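Long-range contacts in protein YiiM (Escherichia coli, PDB 1O65), which is of unknown function in detail but probably binds molybdenum and acts as an oxidoreductase on nitrogenous compounds: residues D180-W191 against R202-W213; Y15-K23 against K37-M45. All blocks are in the same frame, centred on the assembly; numbering follows the deposited sequence.

Interaction 1: D180-W191 against R202-W213; sequences DVTVQEAAAIAW and RLLSAAGLSKSW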
loop_
_atom_site.group_PDB
_atom_site.type_symbol
_atom_site.label_atom_id
_atom_site.label_comp_id
_atom_site.label_asym_id
_atom_site.label_seq_id
_atom_site.Cartn_x
_atom_site.Cartn_y
_atom_site.Cartn_z
ATOM N N ASP A 180 13.542 5.717 8.141
ATOM C CA ASP A 180 13.395 4.834 9.290
ATOM C C ASP A 180 11.943 4.853 9.748
ATOM O O ASP A 180 11.644 4.728 10.925
ATOM C CB ASP A 180 14.337 5.137 10.447
ATOM C CG ASP A 180 13.979 6.457 11.086
ATOM O OD1 ASP A 180 13.286 7.233 10.384
ATOM O OD2 ASP A 180 14.367 6.661 12.266
ATOM N N VAL A 181 11.026 5.128 8.800
ATOM C CA VAL A 181 9.615 5.047 9.185
ATOM C C VAL A 181 8.974 3.924 8.388
ATOM O O VAL A 181 8.936 3.961 7.166
ATOM C CB VAL A 181 8.824 6.335 9.203
ATOM C CG1 VAL A 181 9.316 7.391 8.252
ATOM C CG2 VAL A 181 7.313 6.089 8.987
ATOM N N THR A 182 8.509 2.906 9.082
ATOM C CA THR A 182 7.838 1.771 8.474
ATOM C C THR A 182 6.416 2.202 8.070
ATOM O O THR A 182 5.873 3.165 8.615
ATOM C CB THR A 182 7.665 0.616 9.477
ATOM O OG1 THR A 182 6.842 1.057 10.568
ATOM C CG2 THR A 182 9.006 0.155 10.061
ATOM N N VAL A 183 5.813 1.398 7.224
ATOM C CA VAL A 183 4.434 1.538 6.799
ATOM C C VAL A 183 3.518 1.492 8.014
ATOM O O VAL A 183 2.590 2.290 8.189
ATOM C CB VAL A 183 4.075 0.434 5.772
ATOM C CG1 VAL A 183 2.608 0.445 5.419
ATOM C CG2 VAL A 183 4.894 0.674 4.480
ATOM N N GLN A 184 3.828 0.615 8.970
ATOM C CA GLN A 184 3.055 0.468 10.194
ATOM C C GLN A 184 3.062 1.786 10.958
ATOM O O GLN A 184 2.003 2.255 11.359
ATOM C CB GLN A 184 3.591 -0.669 11.063
ATOM C CG GLN A 184 2.901 -0.785 12.425
ATOM C CD GLN A 184 3.497 -1.957 13.213
ATOM O OE1 GLN A 184 4.682 -1.982 13.542
ATOM N NE2 GLN A 184 2.672 -2.948 13.514
ATOM N N GLU A 185 4.245 2.363 11.131
ATOM C CA GLU A 185 4.365 3.653 11.795
ATOM C C GLU A 185 3.583 4.738 11.047
ATOM O O GLU A 185 2.844 5.491 11.663
ATOM C CB GLU A 185 5.814 4.079 11.924
ATOM C CG GLU A 185 6.693 3.213 12.816
ATOM C CD GLU A 185 8.159 3.644 12.697
ATOM O OE1 GLU A 185 8.435 4.755 13.228
ATOM O OE2 GLU A 185 8.953 2.912 12.070
ATOM N N ALA A 186 3.728 4.846 9.728
ATOM C CA ALA A 186 3.011 5.865 8.988
ATOM C C ALA A 186 1.500 5.670 9.189
ATOM O O ALA A 186 0.795 6.636 9.451
ATOM C CB ALA A 186 3.359 5.866 7.521
ATOM N N ALA A 187 1.050 4.407 9.062
ATOM C CA ALA A 187 -0.340 4.115 9.269
ATOM C C ALA A 187 -0.752 4.552 10.677
ATOM O O ALA A 187 -1.750 5.284 10.743
ATOM C CB ALA A 187 -0.713 2.654 9.027
ATOM N N ALA A 188 0.016 4.281 11.703
ATOM C CA ALA A 188 -0.305 4.633 13.071
ATOM C C ALA A 188 -0.317 6.140 13.311
ATOM O O ALA A 188 -1.112 6.710 14.069
ATOM C CB ALA A 188 0.709 3.980 14.049
ATOM N N ILE A 189 0.655 6.815 12.744
ATOM C CA ILE A 189 0.749 8.260 12.828
ATOM C C ILE A 189 -0.481 8.892 12.166
ATOM O O ILE A 189 -0.972 9.938 12.592
ATOM C CB ILE A 189 2.016 8.787 12.101
ATOM C CG1 ILE A 189 3.275 8.338 12.842
ATOM C CG2 ILE A 189 1.920 10.297 11.969
ATOM C CD1 ILE A 189 4.598 8.632 12.171
ATOM N N ALA A 190 -0.948 8.337 11.065
ATOM C CA ALA A 190 -2.101 8.911 10.392
ATOM C C ALA A 190 -3.410 8.621 11.116
ATOM O O ALA A 190 -4.225 9.528 11.171
ATOM C CB ALA A 190 -2.276 8.365 8.969
ATOM N N TRP A 191 -3.578 7.384 11.613
ATOM C CA TRP A 191 -4.895 7.018 12.114
ATOM C C TRP A 191 -5.013 6.517 13.533
ATOM O O TRP A 191 -6.142 6.298 13.990
ATOM C CB TRP A 191 -5.434 5.900 11.184
ATOM C CG TRP A 191 -5.435 6.168 9.726
ATOM C CD1 TRP A 191 -5.984 7.258 9.100
ATOM C CD2 TRP A 191 -4.875 5.363 8.681
ATOM N NE1 TRP A 191 -5.809 7.149 7.753
ATOM C CE2 TRP A 191 -5.141 6.003 7.460
ATOM C CE3 TRP A 191 -4.211 4.129 8.660
ATOM C CZ2 TRP A 191 -4.736 5.495 6.210
ATOM C CZ3 TRP A 191 -3.819 3.632 7.427
ATOM C CH2 TRP A 191 -4.059 4.308 6.221
ATOM N N ARG A 202 8.073 14.106 11.536
ATOM C CA ARG A 202 8.815 12.883 11.236
ATOM C C ARG A 202 8.275 12.188 9.996
ATOM O O ARG A 202 9.055 11.830 9.110
ATOM C CB ARG A 202 8.836 12.025 12.493
ATOM C CG ARG A 202 8.889 10.534 12.298
ATOM C CD ARG A 202 9.299 9.899 13.658
ATOM N NE ARG A 202 10.136 8.753 13.366
ATOM C CZ ARG A 202 9.699 7.520 13.248
ATOM N NH1 ARG A 202 8.384 7.337 13.431
ATOM N NH2 ARG A 202 10.582 6.541 12.994
ATOM N N LEU A 203 6.961 12.050 9.834
ATOM C CA LEU A 203 6.391 11.395 8.669
ATOM C C LEU A 203 6.665 12.196 7.410
ATOM O O LEU A 203 7.019 11.636 6.356
ATOM C CB LEU A 203 4.905 11.074 8.800
ATOM C CG LEU A 203 4.240 10.409 7.576
ATOM C CD1 LEU A 203 4.954 9.136 7.148
ATOM C CD2 LEU A 203 2.781 10.065 7.897
ATOM N N LEU A 204 6.612 13.508 7.480
ATOM C CA LEU A 204 6.865 14.382 6.336
ATOM C C LEU A 204 8.322 14.305 5.890
ATOM O O LEU A 204 8.597 14.712 4.761
ATOM C CB LEU A 204 6.503 15.831 6.616
ATOM C CG LEU A 204 5.030 16.236 6.686
ATOM C CD1 LEU A 204 4.886 17.555 7.433
ATOM C CD2 LEU A 204 4.404 16.377 5.283
ATOM N N SER A 205 9.231 13.755 6.684
ATOM C CA SER A 205 10.641 13.623 6.391
ATOM C C SER A 205 10.986 12.326 5.662
ATOM O O SER A 205 12.094 12.157 5.152
ATOM C CB SER A 205 11.459 13.665 7.718
ATOM O OG SER A 205 11.246 14.973 8.306
ATOM N N ALA A 206 10.096 11.359 5.690
ATOM C CA ALA A 206 10.328 10.092 5.024
ATOM C C ALA A 206 10.369 10.288 3.513
ATOM O O ALA A 206 9.413 10.757 2.870
ATOM C CB ALA A 206 9.214 9.105 5.356
ATOM N N ALA A 207 11.481 9.844 2.946
ATOM C CA ALA A 207 11.664 9.894 1.508
ATOM C C ALA A 207 10.485 9.202 0.795
ATOM O O ALA A 207 9.840 8.337 1.381
ATOM C CB ALA A 207 12.967 9.157 1.177
ATOM N N GLY A 208 10.166 9.650 -0.421
ATOM C CA GLY A 208 9.167 9.050 -1.266
ATOM C C GLY A 208 7.700 9.232 -0.961
ATOM O O GLY A 208 6.829 8.646 -1.620
ATOM N N LEU A 209 7.349 9.966 0.082
ATOM C CA LEU A 209 6.006 10.170 0.529
ATOM C C LEU A 209 5.116 10.732 -0.581
ATOM O O LEU A 209 5.497 11.668 -1.285
ATOM C CB LEU A 209 5.977 11.095 1.765
ATOM C CG LEU A 209 4.617 11.127 2.482
ATOM C CD1 LEU A 209 4.266 9.734 3.015
ATOM C CD2 LEU A 209 4.570 12.148 3.584
ATOM N N SER A 210 3.936 10.122 -0.742
ATOM C CA SER A 210 3.028 10.619 -1.783
ATOM C C SER A 210 2.617 12.064 -1.484
ATOM O O SER A 210 2.466 12.444 -0.309
ATOM C CB SER A 210 1.781 9.740 -1.868
ATOM O OG SER A 210 1.027 9.920 -0.680
ATOM N N LYS A 211 2.335 12.812 -2.537
ATOM C CA LYS A 211 1.959 14.223 -2.424
ATOM C C LYS A 211 0.721 14.383 -1.557
ATOM O O LYS A 211 0.665 15.264 -0.685
ATOM C CB LYS A 211 1.739 14.878 -3.780
ATOM C CG LYS A 211 2.999 14.998 -4.630
ATOM C CD LYS A 211 2.664 15.816 -5.879
ATOM C CE LYS A 211 3.903 16.209 -6.650
ATOM N NZ LYS A 211 4.992 15.174 -6.577
ATOM N N SER A 212 -0.218 13.475 -1.728
ATOM C CA SER A 212 -1.447 13.528 -0.934
ATOM C C SER A 212 -1.149 13.278 0.544
ATOM O O SER A 212 -1.746 13.910 1.408
ATOM C CB SER A 212 -2.457 12.535 -1.492
ATOM O OG SER A 212 -2.162 11.246 -1.031
ATOM N N TRP A 213 -0.230 12.379 0.894
ATOM C CA TRP A 213 0.066 12.202 2.328
ATOM C C TRP A 213 0.836 13.407 2.848
ATOM O O TRP A 213 0.635 13.806 3.995
ATOM C CB TRP A 213 0.759 10.865 2.586
ATOM C CG TRP A 213 -0.228 9.755 2.800
ATOM C CD1 TRP A 213 -1.210 9.372 1.933
ATOM C CD2 TRP A 213 -0.366 8.930 3.964
ATOM N NE1 TRP A 213 -1.930 8.344 2.485
ATOM C CE2 TRP A 213 -1.446 8.054 3.724
ATOM C CE3 TRP A 213 0.308 8.856 5.181
ATOM C CZ2 TRP A 213 -1.861 7.094 4.644
ATOM C CZ3 TRP A 213 -0.097 7.896 6.103
ATOM C CH2 TRP A 213 -1.169 7.029 5.836
HETATM O O HOH W 1 12.512 8.693 12.615
#
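A186 and L203 bring their CA atoms to 6.5 Å where helix 183-191 passes helix 197-204, and V181 faces A206 at a similar spacing just ahead of the first helix. R202 reaches across to E185 and holds it end-on in a salt bridge of two bent hydrogen bonds to one oxygen: R202 NH1 lies 2.6 Å and NH2 2.8 Å from E185 OE1. The NH1 bond arrives nearly in line with the C-O bond, while NH2 takes the syn lone pair, and the carboxylate and guanidinium planes are only 21° apart. E185 OE2 accepts from T182 N over a nearly straight 3.0 Å bond that comes from above the carboxylate plane. T182 OG1 receives E185 N, which completes a capping box at the helix start. With an alanine in place of E185, R202 would probably lose its closest counter-charge and be freer to swing, and T182 N would be left without its side-chain acceptor. V181 CB lies over one guanidinium face, and D180 OD1 adds a long salt bridge to R202 NH2 at 3.8 Å.

Both segments belong to the three-helix domain characteristic of YiiM-like proteins, and an apolar seam runs between them behind the charged pair. V181 CG1 meets A206 CB at 3.4 Å. L203 sends CD1 to A186 CB and CD2 to I189 CG2, its CG anti to the backbone N (chi1 179°) so that both methyls face helix 183-191. W213 CZ3 and CH2 lie 3.6 Å from A190 CB, and the ring turns its edge to one face of W191 in an offset edge-to-face pair, planes at 78°. W213 CZ2 comes within 3.6 Å of W191 CZ2, and S210 OG caps the helix that carries W213.

Interaction 2: Y15-K23 against K37-M45; sequences YPVDVYTGK and KIQVDGELM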
loop_
_atom_site.group_PDB
_atom_site.type_symbol
_atom_site.label_atom_id
_atom_site.label_comp_id
_atom_site.label_asym_id
_atom_site.label_seq_id
_atom_site.Cartn_x
_atom_site.Cartn_y
_atom_site.Cartn_z
ATOM N N TYR A 15 11.585 -11.216 -3.105
ATOM C CA TYR A 15 10.227 -11.658 -2.789
ATOM C C TYR A 15 9.431 -12.012 -4.032
ATOM O O TYR A 15 9.137 -11.156 -4.876
ATOM C CB TYR A 15 9.507 -10.599 -1.965
ATOM C CG TYR A 15 10.220 -10.148 -0.706
ATOM C CD1 TYR A 15 10.045 -10.783 0.511
ATOM C CD2 TYR A 15 11.119 -9.086 -0.752
ATOM C CE1 TYR A 15 10.696 -10.363 1.663
ATOM C CE2 TYR A 15 11.783 -8.661 0.381
ATOM C CZ TYR A 15 11.563 -9.302 1.583
ATOM O OH TYR A 15 12.228 -8.842 2.695
ATOM N N PRO A 16 9.169 -13.313 -4.194
ATOM C CA PRO A 16 8.369 -13.791 -5.321
ATOM C C PRO A 16 7.043 -13.055 -5.323
ATOM O O PRO A 16 6.467 -12.807 -4.250
ATOM C CB PRO A 16 8.227 -15.264 -5.057
ATOM C CG PRO A 16 9.429 -15.652 -4.283
ATOM C CD PRO A 16 9.977 -14.412 -3.610
ATOM N N VAL A 17 6.536 -12.684 -6.504
ATOM C CA VAL A 17 5.300 -11.917 -6.479
ATOM C C VAL A 17 4.272 -12.307 -7.502
ATOM O O VAL A 17 4.597 -12.557 -8.658
ATOM C CB VAL A 17 5.669 -10.412 -6.576
ATOM C CG1 VAL A 17 6.164 -10.042 -7.963
ATOM C CG2 VAL A 17 4.495 -9.542 -6.168
ATOM N N ASP A 18 3.018 -12.397 -7.091
ATOM C CA ASP A 18 1.890 -12.654 -7.988
ATOM C C ASP A 18 1.332 -11.284 -8.399
ATOM O O ASP A 18 1.220 -10.399 -7.539
ATOM C CB ASP A 18 0.816 -13.466 -7.254
ATOM C CG ASP A 18 1.268 -14.896 -7.018
ATOM O OD1 ASP A 18 2.060 -15.407 -7.852
ATOM O OD2 ASP A 18 0.842 -15.513 -6.038
ATOM N N VAL A 19 1.016 -11.127 -9.664
ATOM C CA VAL A 19 0.574 -9.905 -10.294
ATOM C C VAL A 19 -0.870 -9.971 -10.753
ATOM O O VAL A 19 -1.298 -10.973 -11.337
ATOM C CB VAL A 19 1.428 -9.639 -11.572
ATOM C CG1 VAL A 19 1.109 -8.263 -12.153
ATOM C CG2 VAL A 19 2.898 -9.817 -11.305
ATOM N N TYR A 20 -1.667 -8.958 -10.442
ATOM C CA TYR A 20 -3.069 -8.906 -10.811
ATOM C C TYR A 20 -3.425 -7.557 -11.428
ATOM O O TYR A 20 -2.884 -6.524 -11.032
ATOM C CB TYR A 20 -4.036 -9.135 -9.650
ATOM C CG TYR A 20 -3.858 -10.456 -8.928
ATOM C CD1 TYR A 20 -2.849 -10.592 -7.987
ATOM C CD2 TYR A 20 -4.662 -11.560 -9.205
ATOM C CE1 TYR A 20 -2.640 -11.789 -7.334
ATOM C CE2 TYR A 20 -4.470 -12.760 -8.543
ATOM C CZ TYR A 20 -3.469 -12.870 -7.608
ATOM O OH TYR A 20 -3.248 -14.036 -6.923
ATOM N N THR A 21 -4.227 -7.568 -12.486
ATOM C CA THR A 21 -4.680 -6.344 -13.110
ATOM C C THR A 21 -6.143 -6.536 -13.552
ATOM O O THR A 21 -6.613 -7.662 -13.653
ATOM C CB THR A 21 -3.892 -5.893 -14.341
ATOM O OG1 THR A 21 -4.106 -6.847 -15.387
ATOM C CG2 THR A 21 -2.411 -5.714 -14.084
ATOM N N GLY A 22 -6.805 -5.421 -13.770
ATOM C CA GLY A 22 -8.179 -5.380 -14.222
ATOM C C GLY A 22 -8.636 -3.937 -14.413
ATOM O O GLY A 22 -7.867 -3.006 -14.207
ATOM N N LYS A 23 -9.874 -3.789 -14.856
ATOM C CA LYS A 23 -10.495 -2.476 -15.040
ATOM C C LYS A 23 -11.543 -2.330 -13.908
ATOM O O LYS A 23 -11.789 -3.412 -13.307
ATOM C CB LYS A 23 -11.183 -2.356 -16.390
ATOM N N LYS A 37 -9.770 -8.261 -10.078
ATOM C CA LYS A 37 -8.637 -8.236 -10.980
ATOM C C LYS A 37 -8.216 -9.665 -11.335
ATOM O O LYS A 37 -8.316 -10.575 -10.521
ATOM C CB LYS A 37 -7.441 -7.546 -10.317
ATOM C CG LYS A 37 -7.688 -6.100 -9.951
ATOM C CD LYS A 37 -6.681 -5.624 -8.917
ATOM C CE LYS A 37 -5.851 -4.480 -9.479
ATOM N NZ LYS A 37 -6.745 -3.395 -9.996
ATOM N N ILE A 38 -7.656 -9.840 -12.514
ATOM C CA ILE A 38 -7.246 -11.168 -12.963
ATOM C C ILE A 38 -5.735 -11.353 -12.962
ATOM O O ILE A 38 -4.981 -10.476 -13.371
ATOM C CB ILE A 38 -7.821 -11.432 -14.373
ATOM C CG1 ILE A 38 -9.353 -11.508 -14.305
ATOM C CG2 ILE A 38 -7.272 -12.726 -14.940
ATOM C CD1 ILE A 38 -10.051 -10.188 -14.546
ATOM N N GLN A 39 -5.277 -12.522 -12.505
ATOM C CA GLN A 39 -3.859 -12.837 -12.478
ATOM C C GLN A 39 -3.206 -12.807 -13.861
ATOM O O GLN A 39 -3.748 -13.264 -14.863
ATOM C CB GLN A 39 -3.601 -14.202 -11.816
ATOM C CG GLN A 39 -2.146 -14.462 -11.526
ATOM C CD GLN A 39 -1.804 -15.506 -10.508
ATOM O OE1 GLN A 39 -2.529 -16.453 -10.208
ATOM N NE2 GLN A 39 -0.617 -15.380 -9.899
ATOM N N VAL A 40 -2.052 -12.175 -13.924
ATOM C CA VAL A 40 -1.244 -12.029 -15.142
ATOM C C VAL A 40 -0.092 -13.023 -15.034
ATOM O O VAL A 40 0.596 -13.055 -14.010
ATOM C CB VAL A 40 -0.742 -10.586 -15.260
ATOM C CG1 VAL A 40 0.295 -10.387 -16.346
ATOM C CG2 VAL A 40 -1.941 -9.665 -15.499
ATOM N N ASP A 41 0.139 -13.824 -16.069
ATOM C CA ASP A 41 1.168 -14.855 -15.971
ATOM C C ASP A 41 2.450 -14.530 -16.699
ATOM O O ASP A 41 3.498 -15.073 -16.327
ATOM C CB ASP A 41 0.614 -16.192 -16.509
ATOM C CG ASP A 41 -0.474 -16.695 -15.573
ATOM O OD1 ASP A 41 -0.213 -16.654 -14.345
ATOM O OD2 ASP A 41 -1.563 -17.083 -16.044
ATOM N N GLY A 42 2.354 -13.720 -17.736
ATOM C CA GLY A 42 3.533 -13.361 -18.509
ATOM C C GLY A 42 4.055 -11.984 -18.120
ATOM O O GLY A 42 3.693 -11.412 -17.094
ATOM N N GLU A 43 4.914 -11.443 -18.978
ATOM C CA GLU A 43 5.504 -10.140 -18.720
ATOM C C GLU A 43 4.618 -9.051 -19.330
ATOM O O GLU A 43 3.788 -9.337 -20.188
ATOM C CB GLU A 43 6.925 -10.014 -19.194
ATOM C CG GLU A 43 7.132 -10.126 -20.678
ATOM C CD GLU A 43 8.611 -10.230 -21.032
ATOM O OE1 GLU A 43 9.364 -10.866 -20.269
ATOM O OE2 GLU A 43 8.990 -9.663 -22.067
ATOM N N LEU A 44 4.720 -7.885 -18.727
ATOM C CA LEU A 44 4.000 -6.695 -19.109
ATOM C C LEU A 44 4.787 -5.441 -18.698
ATOM O O LEU A 44 5.644 -5.409 -17.818
ATOM C CB LEU A 44 2.577 -6.640 -18.592
ATOM C CG LEU A 44 2.296 -6.546 -17.104
ATOM C CD1 LEU A 44 0.812 -6.714 -16.815
ATOM C CD2 LEU A 44 3.097 -7.563 -16.288
ATOM N N MET A 45 4.485 -4.368 -19.402
ATOM C CA MET A 45 5.086 -3.074 -19.239
ATOM C C MET A 45 4.525 -2.333 -18.029
ATOM O O MET A 45 3.308 -2.291 -17.787
ATOM C CB MET A 45 4.837 -2.278 -20.530
ATOM C CG MET A 45 5.581 -0.963 -20.590
ATOM S SD MET A 45 7.381 -1.125 -20.439
ATOM C CE MET A 45 7.738 0.548 -19.877
HETATM O O HOH W 2 0.926 -13.625 -11.361
#
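The Y20 ring has Q39 CG over one face, while K37 O and I38 C approach it obliquely; the Q39 amide is turned only 19° from the ring plane. Both residues sit in an antiparallel beta ladder, where strand 38-40 joins strand 14-21 in the large mixed sheet of the MOSC fold. Y20 and Q39 form a non-hydrogen-bonded pair, with CA atoms 4.3 Å apart and side chains on the same face of the sheet. Q39 CG is anti to the backbone N (chi1 -169°), which carries the aliphatic part of the chain over the ring face, with Q39 CB 3.7 Å from Y20 CE2. A93 and P94 also touch the tyrosine.

Next to this pair, T21 and I38 exchange two backbone bonds: I38 N to T21 O at 2.7 Å and T21 N to I38 O at 3.1 Å. V40 N donates to V19 O at the other end of the ladder. On the sheet face carrying V19, T21 and V40, T21 OG1 meets V40 CG2, and L51 covers V19 and T21. K37 packs its CB on Y20 CB, 3.8 Å away, and its NZ forms a salt bridge with D54; D18 has its charge partner in R74. A single water ties the strands together, accepting from V19 N and from Q39 NE2 and donating to V40 O at 2.7 Å.

In the fold
Interaction 1 is largely buried and interaction 2 lies at the surface; their centres are 27 Å apart, on opposite sides of the chain's centre, and they do not touch. No helix or strand is shared between them. Residues 15-23 and 37-45 meet through main-chain bonds between strands of the mixed sheet, whereas residues 180-191 and 202-213 meet mainly through side chains, with no main-chain hydrogen bond between the two segments, charged groups lying towards one end and indole rings towards the other. A link runs through that sheet: A186 and W213 of interaction 1 rest on P128 in strand 121-128, a member of the sheet to which strand 38-40 is joined in interaction 2.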